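Local coordinates for protein TqaL (Neurospora crassa, PDB 7EEH) that belongs to the 2OG-Fe dioxygenases of the cupin clan and holds an iron(III) ion between two histidines and an aspartate, at residues B[203-214]-B[229-238]; B[50-61]-B[123-133]. The protein carries 1 engineered substitution. All blocks are in the same frame, centred on the assembly; numbering follows the deposited sequence.

From the N terminus, the chain first meets contact 2, where residues 123-133 join helix 52-58, closing a loop of 61 residues, of which 19 are strand and most others irregular or not modelled. Contact 1 opens only after that, so the two stand in series, neither nested nor crossed. A far shorter link, 14 residues without helix or strand, connects 203-214 to 229-238. Contact 2 ties helix 52-58 to helices 122-125 and 128-141 against the large antiparallel sheet, whereas contact 1 builds an edge of the small three-stranded sheet, whose third strand, 252-255, carries the iron ligand His-253. Their centres, 27 Å apart, lie in different parts of a double-stranded beta-helix fold, as in this family.

Contact 1: residues B[203-214]-B[229-238]; sequences LAANSAVTFMHD and QNLRSRVQHR
Strands 209-213 and 231-236 pair antiparallel through Thr-210 with Val-235 and Met-212 with Ser-233, in the minor sheet of a cupin-type dioxygenase. A classic beta bulge interrupts the ladder: Arg-232 N and Ser-233 N both donate to Met-212 O from the same face of its carbonyl plane. Packing is tight where Thr-210 and Val-235 lie side by side, CB of the former 3.5 Å from CG1 of the latter, on a face covered by Leu-244. On the opposite face Leu-231 CD1 reaches Phe-211 CD1 at 3.7 Å, and Pro-228 of the second subunit packs against Phe-211.

The looser places are partly exposed. Asp-214 OD1 accepts from Asn-230 ND2 (2.8 Å) through the syn lone pair, and at the other end Leu-203 brings CD2 to Arg-238 CB at 3.9 Å. The buried amide of Gln-236, by contrast, belongs with the tight part. With CG anti to the backbone N (chi1 -173°), the extended chain carries it to the carbonyls of the 203-207 loop, where NE2 donates to Leu-203 O and Ser-207 O, in the carbonyl plane of each. The straighter of these two bonds runs from Gln-236 NE2 to Ser-207 O, 3.0 Å at 174°.

Contact 2: residues B[50-61]-B[123-133]; sequences ATRADLDALQRV and ELQLNTAFQAL
Leu-58 and Ala-129 meet at the apolar centre of this helix pair, whose axes cross nearly at right angles (-87°) with a closest approach of 8.6 Å. The small side chain of Ala-129 sits between two leucines: its CB touches Leu-58 CD2 at 3.8 Å and Leu-55 CD2 at 3.7 Å, while Ala-50 CB rests against Ala-129 CA. The other branch of Leu-58, CD1, turns to Leu-124 CD1, and Val-61 CG2 continues the apolar strip along Leu-124 CB.

Farther out, the start of helix 128-141 is bound to helix 52-58 by polar groups. Asn-127, its N-cap, has CG anti to the backbone N (chi1 179°), which lets one amide serve both helices: OD1 accepts from Phe-130 N, and ND2 donates to Asp-54 O at 2.9 Å. That carbonyl also takes Leu-58 N, from the opposite face of its plane. Asp-54 OD2 receives two bonds from Thr-128, OG1 at 2.8 Å on the anti lone pair and N from above the carboxylate plane; the nearby helix N terminus would probably favour the charged form. Thr-128 OG1 accepts from Thr-51 N at 3.0 Å. At the far rim a water links Ala-57 O to Glu-123 OE2, while Glu-123 OE1 accepts from Asn-64 ND2.

Helix 38-48 flanks the pair through Leu-45 and Leu-46, and Leu-163 of strand 158-170 and Leu-272 of strand 267-277 pack against Leu-124 and Phe-130.

Contact 1: residues B[203-214]-B[229-238]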
# COMPACT_ATOMS: atom_id res chain seq x y z
N LEU B 203 -17.07 10.30 -28.19
CA LEU B 203 -15.88 9.63 -27.69
C LEU B 203 -15.50 8.41 -28.51
O LEU B 203 -14.31 8.15 -28.72
CB LEU B 203 -16.09 9.23 -26.23
CG LEU B 203 -16.17 10.48 -25.34
CD1 LEU B 203 -16.79 10.20 -23.98
CD2 LEU B 203 -14.77 11.09 -25.20
N ALA B 204 -16.49 7.66 -29.00
CA ALA B 204 -16.20 6.42 -29.72
C ALA B 204 -15.36 6.68 -30.96
O ALA B 204 -14.48 5.88 -31.30
CB ALA B 204 -17.50 5.72 -30.10
N ALA B 205 -15.59 7.80 -31.64
CA ALA B 205 -14.80 8.12 -32.82
C ALA B 205 -13.38 8.49 -32.39
O ALA B 205 -13.01 8.43 -31.21
CB ALA B 205 -15.47 9.23 -33.62
N ASN B 206 -12.53 8.83 -33.35
CA ASN B 206 -11.23 9.36 -32.97
C ASN B 206 -11.36 10.88 -32.87
O ASN B 206 -10.86 11.66 -33.69
CB ASN B 206 -10.15 8.90 -33.93
CG ASN B 206 -9.36 7.74 -33.37
OD1 ASN B 206 -9.89 6.94 -32.59
ND2 ASN B 206 -8.08 7.64 -33.73
N SER B 207 -12.10 11.28 -31.83
CA SER B 207 -12.29 12.68 -31.48
C SER B 207 -11.28 13.10 -30.40
O SER B 207 -11.15 12.44 -29.36
CB SER B 207 -13.74 12.88 -31.02
OG SER B 207 -13.88 13.88 -30.03
N ALA B 208 -10.56 14.18 -30.68
CA ALA B 208 -9.55 14.74 -29.77
C ALA B 208 -8.56 13.67 -29.30
O ALA B 208 -8.31 13.50 -28.11
CB ALA B 208 -10.22 15.43 -28.59
N VAL B 209 -7.99 12.94 -30.26
CA VAL B 209 -7.01 11.89 -29.99
C VAL B 209 -5.62 12.49 -30.15
O VAL B 209 -5.35 13.18 -31.13
CB VAL B 209 -7.20 10.69 -30.93
CG1 VAL B 209 -5.99 9.77 -30.89
CG2 VAL B 209 -8.46 9.91 -30.55
N THR B 210 -4.74 12.22 -29.18
CA THR B 210 -3.35 12.67 -29.26
C THR B 210 -2.51 11.50 -29.75
O THR B 210 -2.49 10.43 -29.13
CB THR B 210 -2.83 13.16 -27.90
OG1 THR B 210 -3.73 14.14 -27.37
CG2 THR B 210 -1.42 13.77 -28.02
N PHE B 211 -1.85 11.69 -30.90
CA PHE B 211 -0.86 10.75 -31.41
C PHE B 211 0.53 11.24 -31.05
O PHE B 211 0.80 12.44 -31.09
CB PHE B 211 -0.97 10.61 -32.94
CG PHE B 211 -2.31 10.16 -33.40
CD1 PHE B 211 -2.63 8.81 -33.44
CD2 PHE B 211 -3.28 11.08 -33.78
CE1 PHE B 211 -3.88 8.38 -33.85
CE2 PHE B 211 -4.54 10.66 -34.19
CZ PHE B 211 -4.83 9.31 -34.23
N MSE B 212 1.41 10.32 -30.70
CA MSE B 212 2.80 10.70 -30.58
C MSE B 212 3.63 9.90 -31.55
O MSE B 212 3.38 8.72 -31.78
CB MSE B 212 3.29 10.51 -29.16
CG MSE B 212 2.62 11.48 -28.18
SE MSE B 212 2.96 10.75 -26.44
CE MSE B 212 4.83 10.49 -26.68
N HIS B 213 4.62 10.58 -32.12
CA HIS B 213 5.40 10.06 -33.24
C HIS B 213 6.87 10.13 -32.87
O HIS B 213 7.28 10.94 -32.03
CB HIS B 213 5.13 10.85 -34.52
CG HIS B 213 3.71 11.33 -34.67
ND1 HIS B 213 2.73 10.57 -35.27
CD2 HIS B 213 3.11 12.48 -34.29
CE1 HIS B 213 1.59 11.24 -35.27
NE2 HIS B 213 1.80 12.40 -34.67
N ASP B 214 7.67 9.28 -33.50
CA ASP B 214 9.11 9.42 -33.36
C ASP B 214 9.59 10.62 -34.18
O ASP B 214 8.82 11.24 -34.93
CB ASP B 214 9.83 8.12 -33.75
CG ASP B 214 9.66 7.75 -35.22
OD1 ASP B 214 9.91 8.60 -36.09
OD2 ASP B 214 9.30 6.59 -35.50
N GLN B 229 4.18 3.40 -39.24
CA GLN B 229 5.53 2.97 -38.90
C GLN B 229 6.22 3.93 -37.94
O GLN B 229 7.20 3.54 -37.29
CB GLN B 229 6.38 2.85 -40.18
CG GLN B 229 5.82 1.88 -41.23
CD GLN B 229 4.81 2.54 -42.17
OE1 GLN B 229 4.06 3.43 -41.78
NE2 GLN B 229 4.80 2.09 -43.43
N ASN B 230 5.76 5.17 -37.84
CA ASN B 230 6.41 6.17 -37.01
C ASN B 230 5.60 6.50 -35.77
O ASN B 230 5.96 7.42 -35.03
CB ASN B 230 6.70 7.42 -37.83
CG ASN B 230 7.78 7.19 -38.87
OD1 ASN B 230 7.51 6.62 -39.92
ND2 ASN B 230 9.00 7.57 -38.56
N LEU B 231 4.55 5.74 -35.50
CA LEU B 231 3.64 6.01 -34.40
C LEU B 231 4.15 5.36 -33.12
O LEU B 231 4.35 4.14 -33.06
CB LEU B 231 2.25 5.49 -34.74
CG LEU B 231 1.24 6.06 -33.76
CD1 LEU B 231 0.75 7.42 -34.22
CD2 LEU B 231 0.12 5.10 -33.65
N ARG B 232 4.35 6.18 -32.09
CA ARG B 232 4.83 5.72 -30.80
C ARG B 232 3.73 5.54 -29.76
O ARG B 232 3.87 4.71 -28.86
CB ARG B 232 5.87 6.69 -30.24
CG ARG B 232 7.05 6.89 -31.16
CD ARG B 232 8.34 6.49 -30.46
NE ARG B 232 8.74 7.52 -29.51
CZ ARG B 232 9.90 8.18 -29.56
NH1 ARG B 232 10.79 7.91 -30.51
NH2 ARG B 232 10.17 9.11 -28.65
N SER B 233 2.64 6.29 -29.87
CA SER B 233 1.56 6.17 -28.90
C SER B 233 0.31 6.80 -29.47
O SER B 233 0.38 7.71 -30.30
CB SER B 233 1.94 6.85 -27.58
OG SER B 233 1.08 6.40 -26.55
N ARG B 234 -0.84 6.31 -29.00
CA ARG B 234 -2.15 6.87 -29.30
C ARG B 234 -2.91 6.98 -27.99
O ARG B 234 -3.02 6.00 -27.26
CB ARG B 234 -2.92 6.01 -30.31
CG ARG B 234 -4.32 6.52 -30.69
CD ARG B 234 -5.40 6.05 -29.69
NE ARG B 234 -6.76 6.23 -30.20
CZ ARG B 234 -7.85 6.19 -29.44
NH1 ARG B 234 -7.75 5.99 -28.13
NH2 ARG B 234 -9.05 6.36 -29.99
N VAL B 235 -3.46 8.15 -27.72
CA VAL B 235 -4.10 8.41 -26.44
C VAL B 235 -5.32 9.30 -26.65
O VAL B 235 -5.40 10.06 -27.62
CB VAL B 235 -3.09 9.03 -25.46
CG1 VAL B 235 -3.02 10.52 -25.62
CG2 VAL B 235 -3.47 8.67 -24.11
N GLN B 236 -6.29 9.19 -25.74
CA GLN B 236 -7.52 9.98 -25.84
C GLN B 236 -8.02 10.34 -24.45
O GLN B 236 -8.51 9.47 -23.72
CB GLN B 236 -8.59 9.21 -26.61
CG GLN B 236 -9.83 10.04 -26.89
CD GLN B 236 -11.00 9.20 -27.37
OE1 GLN B 236 -11.25 8.11 -26.86
NE2 GLN B 236 -11.72 9.70 -28.36
N HIS B 237 -7.95 11.61 -24.08
CA HIS B 237 -8.56 12.03 -22.83
C HIS B 237 -10.07 11.87 -22.92
O HIS B 237 -10.69 12.26 -23.91
CB HIS B 237 -8.24 13.49 -22.51
CG HIS B 237 -6.79 13.84 -22.55
ND1 HIS B 237 -6.07 13.92 -23.72
CD2 HIS B 237 -5.94 14.23 -21.56
CE1 HIS B 237 -4.83 14.32 -23.44
NE2 HIS B 237 -4.74 14.52 -22.14
N ARG B 238 -10.67 11.30 -21.88
CA ARG B 238 -12.13 11.18 -21.83
C ARG B 238 -12.72 11.43 -20.45
O ARG B 238 -13.91 11.74 -20.37
CB ARG B 238 -12.59 9.79 -22.30
CG ARG B 238 -11.77 9.20 -23.44
CD ARG B 238 -11.93 7.69 -23.57
NE ARG B 238 -13.31 7.28 -23.40
CZ ARG B 238 -13.86 6.22 -23.98
NH1 ARG B 238 -13.13 5.46 -24.78
NH2 ARG B 238 -15.14 5.93 -23.76
O HOH W 1 -9.53 14.16 -25.51
O HOH W 2 -6.03 13.42 -26.52

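Contact 2: residues B[50-61]-B[123-133]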
# COMPACT_ATOMS: atom_id res chain seq x y z
N ALA B 50 -4.90 18.11 -2.40
CA ALA B 50 -6.12 18.58 -3.05
C ALA B 50 -7.34 18.29 -2.17
O ALA B 50 -7.46 17.20 -1.61
CB ALA B 50 -6.32 17.88 -4.40
N THR B 51 -8.26 19.26 -2.08
CA THR B 51 -9.50 19.00 -1.37
C THR B 51 -10.56 18.54 -2.36
O THR B 51 -10.52 18.87 -3.55
CB THR B 51 -9.99 20.24 -0.61
OG1 THR B 51 -10.42 21.25 -1.53
CG2 THR B 51 -8.88 20.79 0.26
N ARG B 52 -11.51 17.75 -1.87
CA ARG B 52 -12.57 17.28 -2.76
C ARG B 52 -13.44 18.43 -3.25
O ARG B 52 -13.99 18.36 -4.35
CB ARG B 52 -13.42 16.23 -2.07
CG ARG B 52 -12.60 15.11 -1.48
CD ARG B 52 -13.19 13.77 -1.82
NE ARG B 52 -12.73 12.77 -0.86
CZ ARG B 52 -12.37 11.54 -1.19
NH1 ARG B 52 -12.44 11.15 -2.46
NH2 ARG B 52 -11.95 10.69 -0.26
N ALA B 53 -13.57 19.49 -2.45
CA ALA B 53 -14.29 20.66 -2.93
C ALA B 53 -13.55 21.30 -4.10
O ALA B 53 -14.18 21.69 -5.10
CB ALA B 53 -14.48 21.66 -1.79
N ASP B 54 -12.22 21.39 -4.02
CA ASP B 54 -11.46 21.99 -5.11
C ASP B 54 -11.43 21.09 -6.35
O ASP B 54 -11.40 21.60 -7.47
CB ASP B 54 -10.05 22.31 -4.65
CG ASP B 54 -10.00 23.63 -3.90
OD1 ASP B 54 -10.98 24.39 -3.99
OD2 ASP B 54 -8.99 23.90 -3.22
N LEU B 55 -11.40 19.77 -6.16
CA LEU B 55 -11.53 18.88 -7.32
C LEU B 55 -12.87 19.11 -8.02
O LEU B 55 -12.93 19.13 -9.25
CB LEU B 55 -11.38 17.42 -6.89
CG LEU B 55 -9.97 16.98 -6.48
CD1 LEU B 55 -10.05 15.80 -5.55
CD2 LEU B 55 -9.14 16.65 -7.70
N ASP B 56 -13.95 19.28 -7.25
CA ASP B 56 -15.23 19.64 -7.85
C ASP B 56 -15.14 20.98 -8.58
O ASP B 56 -15.58 21.11 -9.72
CB ASP B 56 -16.32 19.73 -6.77
CG ASP B 56 -16.78 18.38 -6.30
OD1 ASP B 56 -16.61 17.40 -7.05
OD2 ASP B 56 -17.32 18.31 -5.18
N ALA B 57 -14.60 21.99 -7.91
CA ALA B 57 -14.54 23.33 -8.49
C ALA B 57 -13.67 23.38 -9.73
O ALA B 57 -13.86 24.27 -10.58
CB ALA B 57 -14.03 24.33 -7.46
N LEU B 58 -12.72 22.46 -9.87
CA LEU B 58 -11.91 22.39 -11.07
C LEU B 58 -12.74 22.06 -12.30
O LEU B 58 -12.34 22.39 -13.42
CB LEU B 58 -10.79 21.36 -10.87
CG LEU B 58 -9.44 21.58 -11.54
CD1 LEU B 58 -8.91 22.96 -11.25
CD2 LEU B 58 -8.44 20.47 -11.10
N GLN B 59 -13.90 21.43 -12.13
CA GLN B 59 -14.76 21.14 -13.26
C GLN B 59 -15.64 22.32 -13.68
O GLN B 59 -16.38 22.19 -14.66
CB GLN B 59 -15.62 19.92 -12.93
CG GLN B 59 -14.74 18.68 -12.89
CD GLN B 59 -15.45 17.44 -12.45
OE1 GLN B 59 -16.10 16.78 -13.24
NE2 GLN B 59 -15.30 17.10 -11.18
N ARG B 60 -15.54 23.46 -12.99
CA ARG B 60 -16.30 24.66 -13.32
C ARG B 60 -15.44 25.85 -13.72
O ARG B 60 -15.98 26.81 -14.28
CB ARG B 60 -17.16 25.09 -12.12
CG ARG B 60 -18.16 24.06 -11.66
CD ARG B 60 -18.80 24.52 -10.34
NE ARG B 60 -19.21 23.37 -9.54
CZ ARG B 60 -18.73 23.08 -8.33
NH1 ARG B 60 -17.82 23.87 -7.76
NH2 ARG B 60 -19.17 22.01 -7.69
N VAL B 61 -14.14 25.83 -13.44
CA VAL B 61 -13.31 27.02 -13.64
C VAL B 61 -13.23 27.40 -15.12
O VAL B 61 -13.06 28.58 -15.46
CB VAL B 61 -11.91 26.80 -13.02
CG1 VAL B 61 -11.18 25.66 -13.71
CG2 VAL B 61 -11.10 28.08 -13.06
N GLU B 123 -9.12 32.04 -8.90
CA GLU B 123 -10.06 30.93 -8.99
C GLU B 123 -9.36 29.62 -9.36
O GLU B 123 -9.65 28.57 -8.79
CB GLU B 123 -11.16 31.23 -10.01
CG GLU B 123 -12.29 30.21 -9.97
CD GLU B 123 -13.28 30.34 -11.11
OE1 GLU B 123 -13.21 31.32 -11.88
OE2 GLU B 123 -14.14 29.44 -11.23
N LEU B 124 -8.42 29.68 -10.30
CA LEU B 124 -7.68 28.49 -10.71
C LEU B 124 -6.43 28.31 -9.85
O LEU B 124 -6.26 27.25 -9.22
CB LEU B 124 -7.28 28.56 -12.19
CG LEU B 124 -6.49 27.34 -12.71
CD1 LEU B 124 -7.27 26.05 -12.50
CD2 LEU B 124 -6.13 27.50 -14.16
N GLN B 125 -5.57 29.33 -9.79
CA GLN B 125 -4.24 29.12 -9.22
C GLN B 125 -4.25 28.94 -7.70
O GLN B 125 -3.27 28.44 -7.15
CB GLN B 125 -3.31 30.27 -9.61
CG GLN B 125 -3.58 31.61 -8.93
CD GLN B 125 -2.41 32.57 -9.08
OE1 GLN B 125 -1.42 32.25 -9.74
NE2 GLN B 125 -2.53 33.76 -8.50
N LEU B 126 -5.32 29.31 -7.00
CA LEU B 126 -5.41 28.96 -5.58
C LEU B 126 -6.22 27.69 -5.34
O LEU B 126 -6.41 27.29 -4.18
CB LEU B 126 -6.00 30.13 -4.78
CG LEU B 126 -5.21 31.45 -4.84
CD1 LEU B 126 -5.74 32.47 -3.81
CD2 LEU B 126 -3.71 31.24 -4.66
N ASN B 127 -6.73 27.06 -6.38
CA ASN B 127 -7.39 25.77 -6.27
C ASN B 127 -6.35 24.72 -5.88
O ASN B 127 -5.33 24.57 -6.57
CB ASN B 127 -8.08 25.45 -7.60
CG ASN B 127 -8.77 24.12 -7.60
OD1 ASN B 127 -8.14 23.07 -7.42
ND2 ASN B 127 -10.08 24.14 -7.84
N THR B 128 -6.57 24.03 -4.76
CA THR B 128 -5.55 23.09 -4.26
C THR B 128 -5.37 21.87 -5.16
O THR B 128 -4.32 21.21 -5.07
CB THR B 128 -5.90 22.61 -2.85
OG1 THR B 128 -7.14 21.89 -2.88
CG2 THR B 128 -6.00 23.79 -1.90
N ALA B 129 -6.36 21.53 -5.98
CA ALA B 129 -6.18 20.46 -6.96
C ALA B 129 -5.30 20.92 -8.11
O ALA B 129 -4.39 20.20 -8.53
CB ALA B 129 -7.52 19.95 -7.48
N PHE B 130 -5.55 22.13 -8.62
CA PHE B 130 -4.62 22.70 -9.60
C PHE B 130 -3.21 22.76 -9.04
O PHE B 130 -2.24 22.42 -9.74
CB PHE B 130 -5.07 24.09 -10.04
CG PHE B 130 -4.02 24.84 -10.84
CD1 PHE B 130 -3.86 24.59 -12.19
CD2 PHE B 130 -3.18 25.76 -10.22
CE1 PHE B 130 -2.89 25.26 -12.93
CE2 PHE B 130 -2.21 26.43 -10.95
CZ PHE B 130 -2.06 26.18 -12.30
N GLN B 131 -3.06 23.22 -7.79
CA GLN B 131 -1.73 23.28 -7.19
C GLN B 131 -1.11 21.89 -7.09
O GLN B 131 0.08 21.72 -7.35
CB GLN B 131 -1.79 23.94 -5.81
CG GLN B 131 -2.28 25.40 -5.84
CD GLN B 131 -2.24 26.09 -4.48
OE1 GLN B 131 -2.21 25.43 -3.45
NE2 GLN B 131 -2.24 27.42 -4.49
N ALA B 132 -1.91 20.89 -6.73
CA ALA B 132 -1.40 19.53 -6.69
C ALA B 132 -0.93 19.08 -8.06
O ALA B 132 0.07 18.36 -8.18
CB ALA B 132 -2.46 18.58 -6.15
N LEU B 133 -1.61 19.52 -9.12
CA LEU B 133 -1.17 19.19 -10.47
C LEU B 133 0.21 19.76 -10.77
O LEU B 133 1.04 19.08 -11.38
CB LEU B 133 -2.17 19.67 -11.52
CG LEU B 133 -3.35 18.73 -11.81
CD1 LEU B 133 -4.41 19.43 -12.67
CD2 LEU B 133 -2.87 17.42 -12.47
O HOH W 3 -14.09 26.93 -9.87